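Local coordinates for protein KLLA0C04147p (Kluyveromyces lactis, PDB 5H2A) that probably binds sterols and moves them between membranes as an oxysterol-binding-protein relative, and is represented here by its ankyrin-repeat domain, at residues P13-K18 against N37-F42; I54-V59 against K90-G95. All coordinates share one frame; numbering follows the deposited sequence.

Interaction 1: P13-K18 against N37-F42; sequences PLLKLK and NEFQPF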
ATOM      1  N   PRO A  13       8.325   2.777 -29.875  1.00 22.58           N
ATOM      2  CA  PRO A  13       7.373   2.033 -30.725  1.00 23.00           C
ATOM      3  C   PRO A  13       7.868   0.663 -31.147  1.00 19.79           C
ATOM      4  O   PRO A  13       7.080  -0.282 -31.149  1.00 17.66           O
ATOM      5  CB  PRO A  13       7.183   2.959 -31.942  1.00 23.50           C
ATOM      6  CG  PRO A  13       7.447   4.332 -31.411  1.00 24.56           C
ATOM      7  CD  PRO A  13       8.568   4.140 -30.391  1.00 22.39           C
ATOM      8  N   LEU A  14       9.146   0.526 -31.530  1.00 18.17           N
ATOM      9  CA  LEU A  14       9.643  -0.772 -31.981  1.00 17.83           C
ATOM     10  C   LEU A  14       9.746  -1.777 -30.836  1.00 19.35           C
ATOM     11  O   LEU A  14       9.474  -2.974 -31.020  1.00 17.79           O
ATOM     12  CB  LEU A  14      11.010  -0.598 -32.640  1.00 24.07           C
ATOM     13  CG  LEU A  14      11.305  -1.510 -33.813  1.00 44.75           C
ATOM     14  CD1 LEU A  14      10.321  -1.179 -34.931  1.00 42.98           C
ATOM     15  CD2 LEU A  14      12.744  -1.296 -34.257  1.00 52.47           C
ATOM     16  N   LEU A  15      10.203  -1.329 -29.665  1.00 18.79           N
ATOM     17  CA  LEU A  15      10.226  -2.220 -28.508  1.00 18.46           C
ATOM     18  C   LEU A  15       8.825  -2.707 -28.193  1.00 20.26           C
ATOM     19  O   LEU A  15       8.610  -3.897 -27.935  1.00 19.20           O
ATOM     20  CB  LEU A  15      10.781  -1.492 -27.280  1.00 19.49           C
ATOM     21  CG  LEU A  15      12.264  -1.565 -26.977  1.00 33.67           C
ATOM     22  CD1 LEU A  15      12.503  -0.848 -25.650  1.00 35.54           C
ATOM     23  CD2 LEU A  15      12.707  -3.019 -26.914  1.00 31.87           C
ATOM     24  N   LYS A  16       7.861  -1.784 -28.209  1.00 18.86           N
ATOM     25  CA  LYS A  16       6.473  -2.135 -27.955  1.00 18.47           C
ATOM     26  C   LYS A  16       5.954  -3.117 -28.992  1.00 20.23           C
ATOM     27  O   LYS A  16       5.238  -4.068 -28.650  1.00 20.55           O
ATOM     28  CB  LYS A  16       5.626  -0.859 -27.932  1.00 18.44           C
ATOM     29  CG  LYS A  16       4.165  -1.073 -27.629  1.00 31.87           C
ATOM     30  CD  LYS A  16       3.475   0.270 -27.338  1.00 31.31           C
ATOM     31  CE  LYS A  16       2.030   0.066 -26.913  1.00 41.55           C
ATOM     32  NZ  LYS A  16       1.466   1.245 -26.179  1.00 53.39           N
ATOM     33  N   LEU A  17       6.310  -2.912 -30.266  1.00 16.92           N
ATOM     34  CA  LEU A  17       5.860  -3.827 -31.317  1.00 17.96           C
ATOM     35  C   LEU A  17       6.358  -5.246 -31.060  1.00 18.29           C
ATOM     36  O   LEU A  17       5.594  -6.216 -31.157  1.00 19.20           O
ATOM     37  CB  LEU A  17       6.362  -3.350 -32.685  1.00 18.72           C
ATOM     38  CG  LEU A  17       5.790  -4.039 -33.930  1.00 23.53           C
ATOM     39  CD1 LEU A  17       4.311  -3.672 -34.084  1.00 26.19           C
ATOM     40  CD2 LEU A  17       6.580  -3.623 -35.166  1.00 22.29           C
ATOM     41  N   LYS A  18       7.651  -5.379 -30.767  1.00 15.04           N
ATOM     42  CA  LYS A  18       8.235  -6.686 -30.483  1.00 19.51           C
ATOM     43  C   LYS A  18       7.613  -7.311 -29.245  1.00 16.66           C
ATOM     44  O   LYS A  18       7.308  -8.511 -29.232  1.00 17.78           O
ATOM     45  CB  LYS A  18       9.747  -6.557 -30.303  1.00 19.20           C
ATOM     46  CG  LYS A  18      10.513  -6.240 -31.595  1.00 26.83           C
ATOM     47  CD  LYS A  18      11.936  -5.750 -31.307  1.00 28.21           C
ATOM     48  CE  LYS A  18      12.697  -5.452 -32.616  1.00 33.59           C
ATOM     49  NZ  LYS A  18      13.951  -4.662 -32.401  1.00 33.10           N
ATOM     50  N   ASN A  37      17.503 -10.359 -25.303  1.00 19.04           N
ATOM     51  CA  ASN A  37      18.050 -10.030 -26.608  1.00 18.36           C
ATOM     52  C   ASN A  37      17.657  -8.641 -27.114  1.00 25.33           C
ATOM     53  O   ASN A  37      18.415  -8.037 -27.880  1.00 29.42           O
ATOM     54  CB  ASN A  37      17.629 -11.101 -27.612  1.00 21.14           C
ATOM     55  CG  ASN A  37      18.421 -12.385 -27.431  1.00 26.88           C
ATOM     56  OD1 ASN A  37      17.976 -13.327 -26.767  1.00 33.80           O
ATOM     57  ND2 ASN A  37      19.635 -12.394 -27.961  1.00 24.28           N
ATOM     58  N   GLU A  38      16.505  -8.103 -26.710  1.00 18.20           N
ATOM     59  CA  GLU A  38      16.027  -6.848 -27.278  1.00 18.03           C
ATOM     60  C   GLU A  38      15.871  -5.714 -26.274  1.00 20.60           C
ATOM     61  O   GLU A  38      15.776  -4.553 -26.700  1.00 23.12           O
ATOM     62  CB  GLU A  38      14.668  -7.051 -27.975  1.00 24.91           C
ATOM     63  CG  GLU A  38      14.671  -8.053 -29.121  1.00 25.82           C
ATOM     64  CD  GLU A  38      15.345  -7.522 -30.377  1.00 29.04           C
ATOM     65  OE1 GLU A  38      15.756  -8.344 -31.211  1.00 43.71           O
ATOM     66  OE2 GLU A  38      15.479  -6.292 -30.535  1.00 32.29           O
ATOM     67  N   PHE A  39      15.772  -6.001 -24.980  1.00 15.90           N
ATOM     68  CA  PHE A  39      15.583  -4.947 -23.979  1.00 16.28           C
ATOM     69  C   PHE A  39      16.936  -4.557 -23.388  1.00 17.95           C
ATOM     70  O   PHE A  39      17.228  -4.762 -22.216  1.00 24.45           O
ATOM     71  CB  PHE A  39      14.581  -5.396 -22.909  1.00 18.82           C
ATOM     72  CG  PHE A  39      13.152  -5.223 -23.340  1.00 19.50           C
ATOM     73  CD1 PHE A  39      12.645  -5.986 -24.387  1.00 19.00           C
ATOM     74  CD2 PHE A  39      12.336  -4.270 -22.744  1.00 22.68           C
ATOM     75  CE1 PHE A  39      11.334  -5.807 -24.822  1.00 26.87           C
ATOM     76  CE2 PHE A  39      11.029  -4.096 -23.158  1.00 26.29           C
ATOM     77  CZ  PHE A  39      10.523  -4.867 -24.213  1.00 23.99           C
ATOM     78  N   GLN A  40      17.791  -4.053 -24.277  1.00 21.70           N
ATOM     79  CA  GLN A  40      19.174  -3.768 -23.921  1.00 22.73           C
ATOM     80  C   GLN A  40      19.567  -2.452 -24.583  1.00 22.67           C
ATOM     81  O   GLN A  40      19.110  -2.147 -25.680  1.00 30.15           O
ATOM     82  CB  GLN A  40      20.111  -4.916 -24.344  1.00 29.68           C
ATOM     83  CG  GLN A  40      19.702  -6.332 -23.866  1.00 29.51           C
ATOM     84  CD  GLN A  40      19.827  -6.548 -22.354  1.00 33.44           C
ATOM     85  OE1 GLN A  40      20.763  -6.066 -21.723  1.00 42.59           O
ATOM     86  NE2 GLN A  40      18.860  -7.269 -21.769  1.00 29.37           N
ATOM     87  N   PRO A  41      20.357  -1.617 -23.887  1.00 33.73           N
ATOM     88  CA  PRO A  41      20.825  -1.767 -22.508  1.00 27.09           C
ATOM     89  C   PRO A  41      19.650  -1.761 -21.549  1.00 24.70           C
ATOM     90  O   PRO A  41      18.714  -0.969 -21.712  1.00 22.29           O
ATOM     91  CB  PRO A  41      21.713  -0.531 -22.288  1.00 33.27           C
ATOM     92  CG  PRO A  41      21.985   0.018 -23.658  1.00 37.48           C
ATOM     93  CD  PRO A  41      20.775  -0.332 -24.474  1.00 32.51           C
ATOM     94  N   PHE A  42      19.699  -2.646 -20.556  1.00 21.73           N
ATOM     95  CA  PHE A  42      18.518  -2.863 -19.739  1.00 26.66           C
ATOM     96  C   PHE A  42      18.188  -1.679 -18.835  1.00 30.29           C
ATOM     97  O   PHE A  42      17.046  -1.560 -18.383  1.00 25.91           O
ATOM     98  CB  PHE A  42      18.695  -4.117 -18.896  1.00 28.95           C
ATOM     99  CG  PHE A  42      17.417  -4.590 -18.279  1.00 32.17           C
ATOM    100  CD1 PHE A  42      16.439  -5.196 -19.068  1.00 24.67           C
ATOM    101  CD2 PHE A  42      17.183  -4.429 -16.922  1.00 27.16           C
ATOM    102  CE1 PHE A  42      15.250  -5.621 -18.514  1.00 29.95           C
ATOM    103  CE2 PHE A  42      15.998  -4.868 -16.359  1.00 23.10           C
ATOM    104  CZ  PHE A  42      15.021  -5.457 -17.169  1.00 26.89           C
TER
HETATM  105  O   HOH W   1      15.352  -7.379 -33.587  1.00 49.92           O

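Interaction 2: I54-V59 against K90-G95; sequences ILHYAV and KQDQDG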
ATOM      1  N   ILE A  54       5.155  -4.190 -18.714  1.00 14.59           N
ATOM      2  CA  ILE A  54       4.889  -5.496 -19.325  1.00 15.81           C
ATOM      3  C   ILE A  54       3.653  -6.141 -18.717  1.00 14.91           C
ATOM      4  O   ILE A  54       2.862  -6.783 -19.423  1.00 14.87           O
ATOM      5  CB  ILE A  54       6.115  -6.413 -19.188  1.00 16.62           C
ATOM      6  CG1 ILE A  54       7.168  -6.061 -20.235  1.00 19.73           C
ATOM      7  CG2 ILE A  54       5.718  -7.890 -19.362  1.00 18.18           C
ATOM      8  CD1 ILE A  54       8.457  -6.856 -20.033  1.00 24.63           C
ATOM      9  N   LEU A  55       3.458  -5.986 -17.399  1.00 16.26           N
ATOM     10  CA  LEU A  55       2.253  -6.574 -16.818  1.00 19.61           C
ATOM     11  C   LEU A  55       0.993  -5.859 -17.302  1.00 16.61           C
ATOM     12  O   LEU A  55      -0.048  -6.502 -17.485  1.00 16.82           O
ATOM     13  CB  LEU A  55       2.333  -6.573 -15.285  1.00 20.07           C
ATOM     14  CG  LEU A  55       1.283  -7.382 -14.525  1.00 19.00           C
ATOM     15  CD1 LEU A  55       1.160  -8.811 -15.056  1.00 18.67           C
ATOM     16  CD2 LEU A  55       1.634  -7.398 -13.016  1.00 18.88           C
ATOM     17  N   HIS A  56       1.047  -4.540 -17.511  1.00 14.36           N
ATOM     18  CA  HIS A  56      -0.089  -3.853 -18.126  1.00 15.77           C
ATOM     19  C   HIS A  56      -0.400  -4.430 -19.500  1.00 17.90           C
ATOM     20  O   HIS A  56      -1.558  -4.752 -19.810  1.00 15.77           O
ATOM     21  CB  HIS A  56       0.183  -2.357 -18.261  1.00 19.69           C
ATOM     22  CG  HIS A  56       0.342  -1.636 -16.965  1.00 15.54           C
ATOM     23  ND1 HIS A  56       1.448  -1.785 -16.152  1.00 16.54           N
ATOM     24  CD2 HIS A  56      -0.449  -0.715 -16.364  1.00 16.58           C
ATOM     25  CE1 HIS A  56       1.321  -1.003 -15.095  1.00 17.05           C
ATOM     26  NE2 HIS A  56       0.183  -0.333 -15.207  1.00 16.57           N
ATOM     27  N   TYR A  57       0.628  -4.560 -20.353  1.00 15.86           N
ATOM     28  CA  TYR A  57       0.388  -5.093 -21.692  1.00 18.01           C
ATOM     29  C   TYR A  57      -0.098  -6.532 -21.634  1.00 15.66           C
ATOM     30  O   TYR A  57      -0.964  -6.927 -22.416  1.00 17.09           O
ATOM     31  CB  TYR A  57       1.659  -4.994 -22.543  1.00 17.51           C
ATOM     32  CG  TYR A  57       2.051  -3.560 -22.844  1.00 18.82           C
ATOM     33  CD1 TYR A  57       1.123  -2.668 -23.359  1.00 29.33           C
ATOM     34  CD2 TYR A  57       3.338  -3.104 -22.596  1.00 24.94           C
ATOM     35  CE1 TYR A  57       1.476  -1.350 -23.640  1.00 32.50           C
ATOM     36  CE2 TYR A  57       3.698  -1.790 -22.862  1.00 21.37           C
ATOM     37  CZ  TYR A  57       2.762  -0.925 -23.385  1.00 29.71           C
ATOM     38  OH  TYR A  57       3.119   0.368 -23.668  1.00 36.90           O
ATOM     39  N   ALA A  58       0.422  -7.321 -20.696  1.00 14.03           N
ATOM     40  CA  ALA A  58       0.005  -8.722 -20.600  1.00 16.78           C
ATOM     41  C   ALA A  58      -1.474  -8.842 -20.216  1.00 16.60           C
ATOM     42  O   ALA A  58      -2.206  -9.657 -20.795  1.00 19.11           O
ATOM     43  CB  ALA A  58       0.892  -9.479 -19.598  1.00 14.06           C
ATOM     44  N   VAL A  59      -1.931  -8.053 -19.239  1.00 18.99           N
ATOM     45  CA  VAL A  59      -3.364  -8.011 -18.931  1.00 16.27           C
ATOM     46  C   VAL A  59      -4.168  -7.680 -20.187  1.00 16.50           C
ATOM     47  O   VAL A  59      -5.243  -8.248 -20.424  1.00 19.63           O
ATOM     48  CB  VAL A  59      -3.644  -7.006 -17.792  1.00 20.90           C
ATOM     49  CG1 VAL A  59      -5.160  -6.734 -17.644  1.00 21.94           C
ATOM     50  CG2 VAL A  59      -3.042  -7.503 -16.503  1.00 16.82           C
ATOM     51  N   LYS A  90       2.606  -0.658 -10.387  1.00 16.68           N
ATOM     52  CA  LYS A  90       3.035   0.367 -11.347  1.00 17.12           C
ATOM     53  C   LYS A  90       1.851   1.065 -12.014  1.00 18.34           C
ATOM     54  O   LYS A  90       0.933   0.425 -12.532  1.00 15.20           O
ATOM     55  CB  LYS A  90       3.926  -0.287 -12.417  1.00 17.53           C
ATOM     56  CG  LYS A  90       4.311   0.629 -13.590  1.00 21.68           C
ATOM     57  CD  LYS A  90       5.199   1.790 -13.155  1.00 23.84           C
ATOM     58  CE  LYS A  90       5.542   2.682 -14.370  1.00 34.91           C
ATOM     59  NZ  LYS A  90       6.355   3.865 -13.971  1.00 42.26           N
ATOM     60  N   GLN A  91       1.887   2.394 -12.049  1.00 15.13           N
ATOM     61  CA  GLN A  91       0.868   3.162 -12.750  1.00 15.80           C
ATOM     62  C   GLN A  91       1.373   3.586 -14.125  1.00 19.42           C
ATOM     63  O   GLN A  91       2.504   4.071 -14.252  1.00 20.69           O
ATOM     64  CB  GLN A  91       0.471   4.393 -11.937  1.00 18.12           C
ATOM     65  CG  GLN A  91      -0.283   4.072 -10.655  1.00 19.23           C
ATOM     66  CD  GLN A  91      -0.574   5.332  -9.875  1.00 23.39           C
ATOM     67  OE1 GLN A  91       0.269   5.796  -9.117  1.00 26.88           O
ATOM     68  NE2 GLN A  91      -1.745   5.918 -10.099  1.00 19.16           N
ATOM     69  N   ASP A  92       0.530   3.416 -15.142  1.00 17.55           N
ATOM     70  CA  ASP A  92       0.866   3.777 -16.516  1.00 18.85           C
ATOM     71  C   ASP A  92       0.559   5.261 -16.745  1.00 21.24           C
ATOM     72  O   ASP A  92       0.367   6.020 -15.793  1.00 21.85           O
ATOM     73  CB  ASP A  92       0.129   2.854 -17.502  1.00 19.58           C
ATOM     74  CG  ASP A  92      -1.402   3.065 -17.513  1.00 22.14           C
ATOM     75  OD1 ASP A  92      -1.916   4.075 -16.980  1.00 19.38           O
ATOM     76  OD2 ASP A  92      -2.103   2.207 -18.097  1.00 22.95           O
ATOM     77  N   GLN A  93       0.494   5.697 -18.005  1.00 22.36           N
ATOM     78  CA  GLN A  93       0.346   7.126 -18.276  1.00 23.03           C
ATOM     79  C   GLN A  93      -1.040   7.663 -17.952  1.00 27.24           C
ATOM     80  O   GLN A  93      -1.199   8.883 -17.885  1.00 27.26           O
ATOM     81  CB  GLN A  93       0.675   7.433 -19.742  1.00 25.10           C
ATOM     82  CG  GLN A  93      -0.165   6.666 -20.750  1.00 31.93           C
ATOM     83  CD  GLN A  93       0.116   7.102 -22.186  1.00 52.20           C
ATOM     84  OE1 GLN A  93       0.977   7.951 -22.430  1.00 60.13           O
ATOM     85  NE2 GLN A  93      -0.612   6.528 -23.138  1.00 46.34           N
ATOM     86  N   ASP A  94      -2.036   6.796 -17.757  1.00 22.31           N
ATOM     87  CA  ASP A  94      -3.365   7.197 -17.300  1.00 19.46           C
ATOM     88  C   ASP A  94      -3.555   6.997 -15.797  1.00 21.38           C
ATOM     89  O   ASP A  94      -4.671   7.175 -15.293  1.00 22.26           O
ATOM     90  CB  ASP A  94      -4.440   6.416 -18.066  1.00 21.98           C
ATOM     91  CG  ASP A  94      -4.275   6.533 -19.588  1.00 32.94           C
ATOM     92  OD1 ASP A  94      -4.279   7.668 -20.102  1.00 24.61           O
ATOM     93  OD2 ASP A  94      -4.140   5.492 -20.265  1.00 26.55           O
ATOM     94  N   GLY A  95      -2.503   6.628 -15.074  1.00 18.47           N
ATOM     95  CA  GLY A  95      -2.626   6.303 -13.665  1.00 19.40           C
ATOM     96  C   GLY A  95      -3.145   4.907 -13.370  1.00 18.38           C
ATOM     97  O   GLY A  95      -3.366   4.580 -12.195  1.00 19.16           O
TER

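Interaction 1: P13-K18 against N37-F42
L15 and K18 on helix 12-25 meet E38 and F39, where helix 28-38 ends. One half of the contact is apolar. L15 puts its CD2 methyl over one face of the F39 ring in a CH-pi contact, 3.8 Å from the ring centroid and 14° off the normal. The methyl is displaced toward the rim, where F39 CE1 is the nearest ring atom. The same CD2 rests against the backbone, 3.4 Å from E38 O.

The other half is charged. K18 NZ makes a salt bridge and hydrogen bond of 2.9 Å to E38 OE2. The ammonium comes in from above the carboxylate plane, 52° out of it. Water 1 donates to E38 OE1 at 2.6 Å and weakly accepts from K18 NZ at 3.3 Å. OE2 is thus held directly by the lysine, and OE1 is linked to it only weakly, through the water.

The chain shapes explain the meeting. K18 is extended beyond CG and reaches toward E38. E38 bends at chi2 (-74°), and the two side chains cross at about a right angle. F39 is the first residue to leave the helix and is the centre of an inverse gamma turn, while Q40 NE2 bonds back to I35 O.

The contact joins two helices that follow each other in the chain of this ankyrin-repeat domain. Helix 45-51 packs against its apolar half: L15 touches V47, and F39 lies against V47, V50 and F51.

Interaction 2: I54-V59 against K90-G95
H56 of helix 54-61 reaches into loop 90-95 and makes every direct contact between the two segments. Its CB bond points toward the loop. CG stands anti to the carbonyl carbon (chi1 -64°), which carries the ring toward K90 and D92. CD2, next to NE2, lies 3.8 Å from both CB and OD2 of D92. The ring and carboxylate planes are turned 34° apart. CE1, the other neighbour of NE2, packs against K90 CG at 3.7 Å. At the tip, NE2 gives a weak hydrogen bond of 2.9 Å to K90 O, bent to 116°. Its stronger partner is N96 O. K90 turns its charged end away to a salt bridge with E52.

D92 to G95 form a type I beta turn, with D94 N bonded to D92 OD1 in an Asx turn. With an alanine in place of H56, N96 O would probably lose its imidazole donor and K90 O its weak one, with a gap opened between K90 and D92.

An imidazole N-H held by backbone carbonyls thus ties helix 54-61 to the loop entering helix 98-104, where the predicted ankyrin repeat starts. D92 OD2, 4.5 Å from NE2, may favour protonation of the ring.

From the N terminus, the chain runs through helix 12-25, turns back along helix 28-38, and closes a short loop at interaction 1. Sixteen of the 18 residues between 13-18 and 37-42 are helical. The chain then passes through helix 45-51 into helix 54-61, where interaction 2 begins. A longer excursion follows, including helix 64-74, before loop 90-95 closes it just ahead of helix 98-104. The two contacts lie in series: neither nests in nor crosses the other. Their centres lie about 16 Å apart. K16 NZ and Y57 OH, 3.1 Å from each other, bring helix 12-25 and helix 54-61 together and so bridge them.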